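Local structure of histidine-rich glycoprotein (Oryctolagus cuniculus, 4CCV) at residues V3-I8 / R42-K47; Y32-V37 / V60-R65. The protein is a plasma adapter glycoprotein that binds heparin, heparan sulfate, heme, plasminogen, thrombospondin and divalent metal ions and is implicated in regulating angiogenesis, coagulation and fibrinolysis. All coordinates share one frame; numbering follows the deposited sequence.

Both contacts belong to the second cystatin domain (N2) and share strand 35-47, which lies between strand 4-7, paired with its C-terminal part (contact 1), and strand 51-62; contact 2 samples that second pairing at the N-terminal end of 35-47. Their centres lie about 28 Å apart, on opposite sides of the centre of the chain. Contact 1 is a surface contact at the edge of the sheet, where regular backbone pairing is supplemented by a two-pronged salt bridge and small apolar touches. Contact 2 is partly buried, at the open end of the hairpin, where a short run of pairing is accompanied by a phenylalanine ring clasped on both faces, a serine-centred polar cluster and two covalent attachments, a glycan on Asn62 and glutathione on Cys63.

Contact 1. Residues V3-I8 / R42-K47; sequences VLFDFI and RVTRVK
Strand 4-7 runs antiparallel to residues 42-47, the segment axes approaching to 4.6 Å at 161°. Leu4-Lys47 and Asp6-Arg45 are hydrogen-bonded pairs, while Phe5-Val46 and Phe7-Thr44 are non-hydrogen-bonded ones. Ile8 N extends the pattern to Val43 O (2.9 Å), and a water then bridges Ile8 O and Val43 N.

Arg45 grips the Asp6 carboxylate side-on: NE reaches OD1 (3.1 Å) and NH2 reaches OD2 (2.8 Å). Both oxygens use their syn lone pairs, and the two planes are nearly coplanar, 15° apart. A bend at chi3 (66°) of Arg45 turns its guanidinium alongside the carboxylate. Ile8 CD1 lies over one guanidinium face and Lys47 CD over the other, each toward the rim.

On the opposite face of the sheet, Thr44 splits its branches between two rings: CG2 meets Phe5 CE2 at 3.5 Å, and OG1 approaches Phe7 CE1 at 3.3 Å. Val46 CG2 also touches the Phe5 ring.

Strand 4-7 is an outermost strand of the antiparallel cystatin sheet. Beyond residues 42-47 comes strand 51-62, where Asp57 forms a salt bridge with Arg42 and Tyr54 touches Val43 and Arg45; Phe14, just before helix 15-27, packs on Ile8 and Val43.

Contact 2. Residues Y32-V37 / V60-R65; sequences YASFRV and VRNCSR. With NAG (2-acetamido-2-deoxy-beta-D-glucopyranose), chain B; GSH (glutathione), chain C.
Phe35 and Asn62 face each other as a non-hydrogen-bonded pair near the open end of the antiparallel hairpin 35-47/51-62 of the cystatin fold. The Phe35 ring lies flat over the Asn62 backbone in a CH-pi contact: Asn62 CA is 3.7 Å from the ring centroid and 9° off its normal. The opposite face is covered by Tyr32 CD2, also over the centre, while Val60 CG2 meets the ring edge in plane. With both faces and part of its rim engaged, the ring is firmly wedged, and Val102 of strand 95-104 adds to its packing.

Asn62 CG stands anti to the backbone N (chi1 -176°), carrying the amide along the ring, their planes 34° apart, to the N-linked glycan on ND2. The sugar's acetamido methyl, C8, rests over a face of the Tyr32 ring, 3.4 Å from CE1. Arg65 NE makes weak hydrogen bonds to sugar O5 and O6, and its NH2 forms a salt bridge with Glu106.

Ser34, its OG turned between its own backbone N and carbonyl carbon, joins the turn 32-35 to the 3-10 segment 63-65 through two weak hydrogen bonds, Ser64 N to its OG and Cys63 N to its O. Asn62 OD1 braces the second segment internally, accepting from Ser64 OG (3.1 Å) and, weakly, from Ser64 N.

Arg36 and Arg61 form a backbone hydrogen-bonded pair whose side chains share the other face of the sheet; Arg61 NE forms a salt bridge with Asp38. The extended Arg36 chain runs alongside Cys63, its CD 3.6 Å from SG. Cys63 carries glutathione through a mixed disulfide, consistent with redox activity at this cysteine. At the far end of the Arg36 chain, NH1 donates to glutathione OE1 at 2.9 Å, the oxygen lying in plane at the guanidinium edge.

Contact 1. Residues V3-I8 / R42-K47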
loop_
_atom_site.group_PDB
_atom_site.type_symbol
_atom_site.label_atom_id
_atom_site.label_comp_id
_atom_site.label_asym_id
_atom_site.label_seq_id
_atom_site.Cartn_x
_atom_site.Cartn_y
_atom_site.Cartn_z
ATOM N N VAL A 3 -11.443 18.801 -11.662
ATOM C CA VAL A 3 -10.671 17.760 -11.051
ATOM C C VAL A 3 -10.924 16.467 -11.862
ATOM O O VAL A 3 -12.068 16.173 -12.190
ATOM C CB VAL A 3 -11.055 17.626 -9.548
ATOM C CG1 VAL A 3 -10.449 16.387 -8.918
ATOM C CG2 VAL A 3 -10.631 18.867 -8.785
ATOM N N LEU A 4 -9.856 15.759 -12.236
ATOM C CA LEU A 4 -9.940 14.580 -13.076
ATOM C C LEU A 4 -9.516 13.349 -12.268
ATOM O O LEU A 4 -8.436 13.343 -11.657
ATOM C CB LEU A 4 -9.092 14.737 -14.355
ATOM C CG LEU A 4 -9.425 15.814 -15.439
ATOM C CD1 LEU A 4 -9.727 17.238 -14.982
ATOM C CD2 LEU A 4 -8.284 15.960 -16.466
ATOM N N PHE A 5 -10.348 12.306 -12.308
ATOM C CA PHE A 5 -10.181 11.065 -11.570
ATOM C C PHE A 5 -10.073 9.961 -12.636
ATOM O O PHE A 5 -10.913 9.848 -13.541
ATOM C CB PHE A 5 -11.376 10.877 -10.641
ATOM C CG PHE A 5 -11.490 9.540 -10.003
ATOM C CD1 PHE A 5 -12.031 8.453 -10.707
ATOM C CD2 PHE A 5 -11.104 9.340 -8.713
ATOM C CE1 PHE A 5 -12.190 7.209 -10.116
ATOM C CE2 PHE A 5 -11.280 8.095 -8.099
ATOM C CZ PHE A 5 -11.809 7.025 -8.802
ATOM N N ASP A 6 -8.991 9.207 -12.597
ATOM C CA ASP A 6 -8.860 8.040 -13.514
ATOM C C ASP A 6 -7.882 7.032 -12.999
ATOM O O ASP A 6 -7.413 7.171 -11.874
ATOM C CB ASP A 6 -8.544 8.490 -14.917
ATOM C CG ASP A 6 -7.106 9.051 -15.086
ATOM O OD1 ASP A 6 -6.363 9.339 -14.130
ATOM O OD2 ASP A 6 -6.732 9.224 -16.252
ATOM N N PHE A 7 -7.639 5.969 -13.766
ATOM C CA PHE A 7 -6.820 4.827 -13.291
ATOM C C PHE A 7 -5.635 4.619 -14.189
ATOM O O PHE A 7 -5.725 4.842 -15.395
ATOM C CB PHE A 7 -7.661 3.555 -13.277
ATOM C CG PHE A 7 -8.812 3.650 -12.319
ATOM C CD1 PHE A 7 -8.609 3.531 -10.944
ATOM C CD2 PHE A 7 -10.084 3.937 -12.773
ATOM C CE1 PHE A 7 -9.691 3.649 -10.049
ATOM C CE2 PHE A 7 -11.154 4.040 -11.909
ATOM C CZ PHE A 7 -10.949 3.925 -10.527
ATOM N N ILE A 8 -4.528 4.189 -13.610
ATOM C CA ILE A 8 -3.348 3.863 -14.394
ATOM C C ILE A 8 -3.342 2.331 -14.588
ATOM O O ILE A 8 -3.299 1.612 -13.618
ATOM C CB ILE A 8 -2.087 4.309 -13.640
ATOM C CG1 ILE A 8 -2.236 5.739 -13.158
ATOM C CG2 ILE A 8 -0.825 4.125 -14.515
ATOM C CD1 ILE A 8 -2.445 6.731 -14.272
ATOM N N ARG A 42 -3.991 -1.651 -7.670
ATOM C CA ARG A 42 -4.725 -0.593 -8.345
ATOM C C ARG A 42 -4.014 0.738 -8.124
ATOM O O ARG A 42 -3.463 0.997 -7.051
ATOM C CB ARG A 42 -6.174 -0.555 -7.779
ATOM C CG ARG A 42 -7.022 0.512 -8.439
ATOM C CD ARG A 42 -8.472 0.447 -8.030
ATOM N NE ARG A 42 -8.623 0.710 -6.610
ATOM C CZ ARG A 42 -9.776 0.861 -5.991
ATOM N NH1 ARG A 42 -10.929 0.759 -6.638
ATOM N NH2 ARG A 42 -9.747 1.114 -4.692
ATOM N N VAL A 43 -4.016 1.602 -9.127
ATOM C CA VAL A 43 -3.471 2.940 -8.977
ATOM C C VAL A 43 -4.465 3.917 -9.590
ATOM O O VAL A 43 -4.876 3.789 -10.765
ATOM C CB VAL A 43 -2.139 3.119 -9.694
ATOM C CG1 VAL A 43 -1.630 4.568 -9.638
ATOM C CG2 VAL A 43 -1.083 2.118 -9.192
ATOM N N THR A 44 -4.877 4.855 -8.760
ATOM C CA THR A 44 -5.840 5.901 -9.123
ATOM C C THR A 44 -5.112 7.234 -9.160
ATOM O O THR A 44 -4.243 7.465 -8.328
ATOM C CB THR A 44 -6.896 6.029 -8.010
ATOM O OG1 THR A 44 -7.533 4.783 -7.856
ATOM C CG2 THR A 44 -7.949 7.055 -8.370
ATOM N N ARG A 45 -5.361 8.031 -10.188
ATOM C CA ARG A 45 -4.700 9.338 -10.356
ATOM C C ARG A 45 -5.791 10.387 -10.185
ATOM O O ARG A 45 -6.871 10.300 -10.766
ATOM C CB ARG A 45 -4.052 9.493 -11.709
ATOM C CG ARG A 45 -3.434 10.890 -11.972
ATOM C CD ARG A 45 -2.627 10.843 -13.254
ATOM N NE ARG A 45 -3.563 10.608 -14.336
ATOM C CZ ARG A 45 -3.253 10.529 -15.616
ATOM N NH1 ARG A 45 -1.985 10.663 -16.022
ATOM N NH2 ARG A 45 -4.218 10.331 -16.507
ATOM N N VAL A 46 -5.529 11.388 -9.369
ATOM C CA VAL A 46 -6.440 12.522 -9.259
ATOM C C VAL A 46 -5.606 13.753 -9.548
ATOM O O VAL A 46 -4.579 13.961 -8.905
ATOM C CB VAL A 46 -7.046 12.617 -7.874
ATOM C CG1 VAL A 46 -7.988 13.804 -7.792
ATOM C CG2 VAL A 46 -7.805 11.334 -7.515
ATOM N N LYS A 47 -6.039 14.549 -10.506
ATOM C CA LYS A 47 -5.271 15.683 -11.007
ATOM C C LYS A 47 -6.130 16.860 -10.655
ATOM O O LYS A 47 -7.324 16.907 -11.051
ATOM C CB LYS A 47 -5.131 15.674 -12.513
ATOM C CG LYS A 47 -4.127 14.662 -12.992
ATOM C CD LYS A 47 -3.991 14.725 -14.498
ATOM C CE LYS A 47 -3.352 16.040 -14.886
ATOM N NZ LYS A 47 -2.507 15.928 -16.121
HETATM O O HOH W 1 -4.869 0.513 -11.702
#

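Contact 2. Residues Y32-V37 / V60-R65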
loop_
_atom_site.group_PDB
_atom_site.type_symbol
_atom_site.label_atom_id
_atom_site.label_comp_id
_atom_site.label_asym_id
_atom_site.label_seq_id
_atom_site.Cartn_x
_atom_site.Cartn_y
_atom_site.Cartn_z
ATOM N N TYR A 32 4.394 -4.047 12.343
ATOM C CA TYR A 32 4.650 -4.194 10.926
ATOM C C TYR A 32 6.095 -4.360 10.482
ATOM O O TYR A 32 6.332 -4.404 9.281
ATOM C CB TYR A 32 4.055 -2.998 10.178
ATOM C CG TYR A 32 2.537 -2.973 10.126
ATOM C CD1 TYR A 32 1.777 -2.505 11.178
ATOM C CD2 TYR A 32 1.884 -3.375 8.982
ATOM C CE1 TYR A 32 0.378 -2.460 11.088
ATOM C CE2 TYR A 32 0.516 -3.370 8.881
ATOM C CZ TYR A 32 -0.234 -2.901 9.927
ATOM O OH TYR A 32 -1.590 -2.897 9.734
ATOM N N ALA A 33 7.034 -4.565 11.390
ATOM C CA ALA A 33 8.464 -4.625 11.026
ATOM C C ALA A 33 8.798 -5.701 9.970
ATOM O O ALA A 33 9.716 -5.520 9.187
ATOM C CB ALA A 33 9.317 -4.819 12.283
ATOM N N SER A 34 8.093 -6.842 9.978
ATOM C CA SER A 34 8.418 -7.937 9.073
ATOM C C SER A 34 7.676 -7.855 7.725
ATOM O O SER A 34 7.761 -8.775 6.909
ATOM C CB SER A 34 8.042 -9.284 9.724
ATOM O OG SER A 34 6.615 -9.409 9.709
ATOM N N PHE A 35 6.907 -6.802 7.476
ATOM C CA PHE A 35 5.964 -6.823 6.363
ATOM C C PHE A 35 6.655 -6.548 4.995
ATOM O O PHE A 35 7.659 -5.840 4.930
ATOM C CB PHE A 35 4.809 -5.831 6.604
ATOM C CG PHE A 35 3.660 -6.370 7.425
ATOM C CD1 PHE A 35 3.830 -6.797 8.729
ATOM C CD2 PHE A 35 2.389 -6.399 6.894
ATOM C CE1 PHE A 35 2.766 -7.279 9.484
ATOM C CE2 PHE A 35 1.300 -6.841 7.640
ATOM C CZ PHE A 35 1.486 -7.302 8.931
ATOM N N ARG A 36 6.120 -7.144 3.931
ATOM C CA ARG A 36 6.594 -6.901 2.550
ATOM C C ARG A 36 5.418 -6.777 1.600
ATOM O O ARG A 36 4.355 -7.281 1.880
ATOM C CB ARG A 36 7.478 -8.032 2.102
ATOM C CG ARG A 36 8.656 -8.212 3.018
ATOM C CD ARG A 36 9.511 -9.308 2.424
ATOM N NE ARG A 36 10.746 -9.555 3.156
ATOM C CZ ARG A 36 11.610 -10.518 2.837
ATOM N NH1 ARG A 36 11.367 -11.334 1.804
ATOM N NH2 ARG A 36 12.720 -10.667 3.553
ATOM N N VAL A 37 5.599 -6.014 0.523
ATOM C CA VAL A 37 4.558 -5.791 -0.461
ATOM C C VAL A 37 4.358 -7.084 -1.198
ATOM O O VAL A 37 5.370 -7.742 -1.582
ATOM C CB VAL A 37 5.020 -4.681 -1.490
ATOM C CG1 VAL A 37 4.053 -4.610 -2.665
ATOM C CG2 VAL A 37 5.072 -3.379 -0.708
ATOM N N VAL A 60 -0.084 -6.599 1.175
ATOM C CA VAL A 60 1.087 -6.887 1.981
ATOM C C VAL A 60 1.001 -8.263 2.662
ATOM O O VAL A 60 -0.082 -8.779 2.829
ATOM C CB VAL A 60 1.325 -5.774 3.028
ATOM C CG1 VAL A 60 1.638 -4.449 2.304
ATOM C CG2 VAL A 60 0.148 -5.608 4.025
ATOM N N ARG A 61 2.146 -8.807 3.071
ATOM C CA ARG A 61 2.217 -10.022 3.866
ATOM C C ARG A 61 3.031 -9.786 5.127
ATOM O O ARG A 61 4.026 -9.071 5.124
ATOM C CB ARG A 61 2.908 -11.149 3.084
ATOM C CG ARG A 61 2.126 -11.653 1.892
ATOM C CD ARG A 61 0.737 -12.151 2.284
ATOM N NE ARG A 61 0.108 -12.883 1.175
ATOM C CZ ARG A 61 -0.687 -13.954 1.309
ATOM N NH1 ARG A 61 -0.950 -14.443 2.518
ATOM N NH2 ARG A 61 -1.196 -14.552 0.225
ATOM N N ASN A 62 2.598 -10.434 6.200
ATOM C CA ASN A 62 3.290 -10.404 7.473
ATOM C C ASN A 62 4.298 -11.527 7.482
ATOM O O ASN A 62 3.943 -12.688 7.802
ATOM C CB ASN A 62 2.274 -10.616 8.604
ATOM C CG ASN A 62 2.895 -10.509 9.964
ATOM O OD1 ASN A 62 4.095 -10.682 10.120
ATOM N ND2 ASN A 62 2.080 -10.236 10.968
ATOM N N CYS A 63 5.541 -11.226 7.119
ATOM C CA CYS A 63 6.500 -12.322 6.906
ATOM C C CYS A 63 6.891 -13.052 8.184
ATOM O O CYS A 63 7.437 -14.173 8.110
ATOM C CB CYS A 63 7.749 -11.866 6.164
ATOM S SG CYS A 63 7.292 -11.205 4.530
ATOM N N SER A 64 6.637 -12.477 9.359
ATOM C CA SER A 64 6.960 -13.245 10.558
ATOM C C SER A 64 5.998 -14.461 10.671
ATOM O O SER A 64 6.362 -15.522 11.247
ATOM C CB SER A 64 6.978 -12.391 11.807
ATOM O OG SER A 64 5.690 -12.147 12.273
ATOM N N ARG A 65 4.806 -14.318 10.091
ATOM C CA ARG A 65 3.878 -15.452 10.000
ATOM C C ARG A 65 4.237 -16.500 8.939
ATOM O O ARG A 65 3.558 -17.487 8.847
ATOM C CB ARG A 65 2.450 -14.990 9.859
ATOM C CG ARG A 65 1.916 -14.536 11.208
ATOM C CD ARG A 65 0.768 -13.619 11.023
ATOM N NE ARG A 65 0.127 -13.239 12.277
ATOM C CZ ARG A 65 -1.070 -13.653 12.675
ATOM N NH1 ARG A 65 -1.756 -14.538 11.966
ATOM N NH2 ARG A 65 -1.575 -13.183 13.807
HETATM C C1 NAG B . 2.563 -10.099 12.314
HETATM C C2 NAG B . 1.720 -9.209 13.191
HETATM C C3 NAG B . 2.391 -9.185 14.550
HETATM C C4 NAG B . 2.645 -10.546 15.142
HETATM C C5 NAG B . 3.386 -11.463 14.183
HETATM C C6 NAG B . 3.366 -12.941 14.669
HETATM C C7 NAG B . 0.546 -7.128 12.503
HETATM C C8 NAG B . 0.634 -5.658 12.098
HETATM N N2 NAG B . 1.657 -7.814 12.760
HETATM O O3 NAG B . 1.578 -8.453 15.399
HETATM O O4 NAG B . 3.520 -10.323 16.211
HETATM O O5 NAG B . 2.802 -11.386 12.885
HETATM O O6 NAG B . 1.988 -13.271 14.886
HETATM O O7 NAG B . -0.559 -7.634 12.509
HETATM N N1 GSH C . 4.054 -13.738 -0.909
HETATM C CA1 GSH C . 5.133 -13.239 -1.731
HETATM C C1 GSH C . 6.014 -14.426 -2.101
HETATM O O11 GSH C . 5.456 -15.400 -2.683
HETATM O O12 GSH C . 7.229 -14.485 -1.845
HETATM C CB1 GSH C . 5.654 -12.050 -0.933
HETATM C CG1 GSH C . 7.160 -11.876 -1.023
HETATM C CD1 GSH C . 7.916 -12.485 0.137
HETATM O OE1 GSH C . 9.038 -12.093 0.245
HETATM N N2 GSH C . 7.441 -13.378 1.047
HETATM C CA2 GSH C . 8.331 -13.806 2.137
HETATM C C2 GSH C . 9.417 -14.802 1.765
HETATM O O2 GSH C . 10.355 -14.920 2.550
HETATM C CB2 GSH C . 7.492 -14.343 3.281
HETATM S SG2 GSH C . 6.236 -13.077 3.664
HETATM N N3 GSH C . 9.273 -15.538 0.640
HETATM C CA3 GSH C . 10.107 -16.690 0.254
HETATM C C3 GSH C . 11.597 -16.445 0.361
HETATM O O31 GSH C . 12.092 -15.504 -0.304
HETATM O O32 GSH C . 12.279 -17.186 1.117
#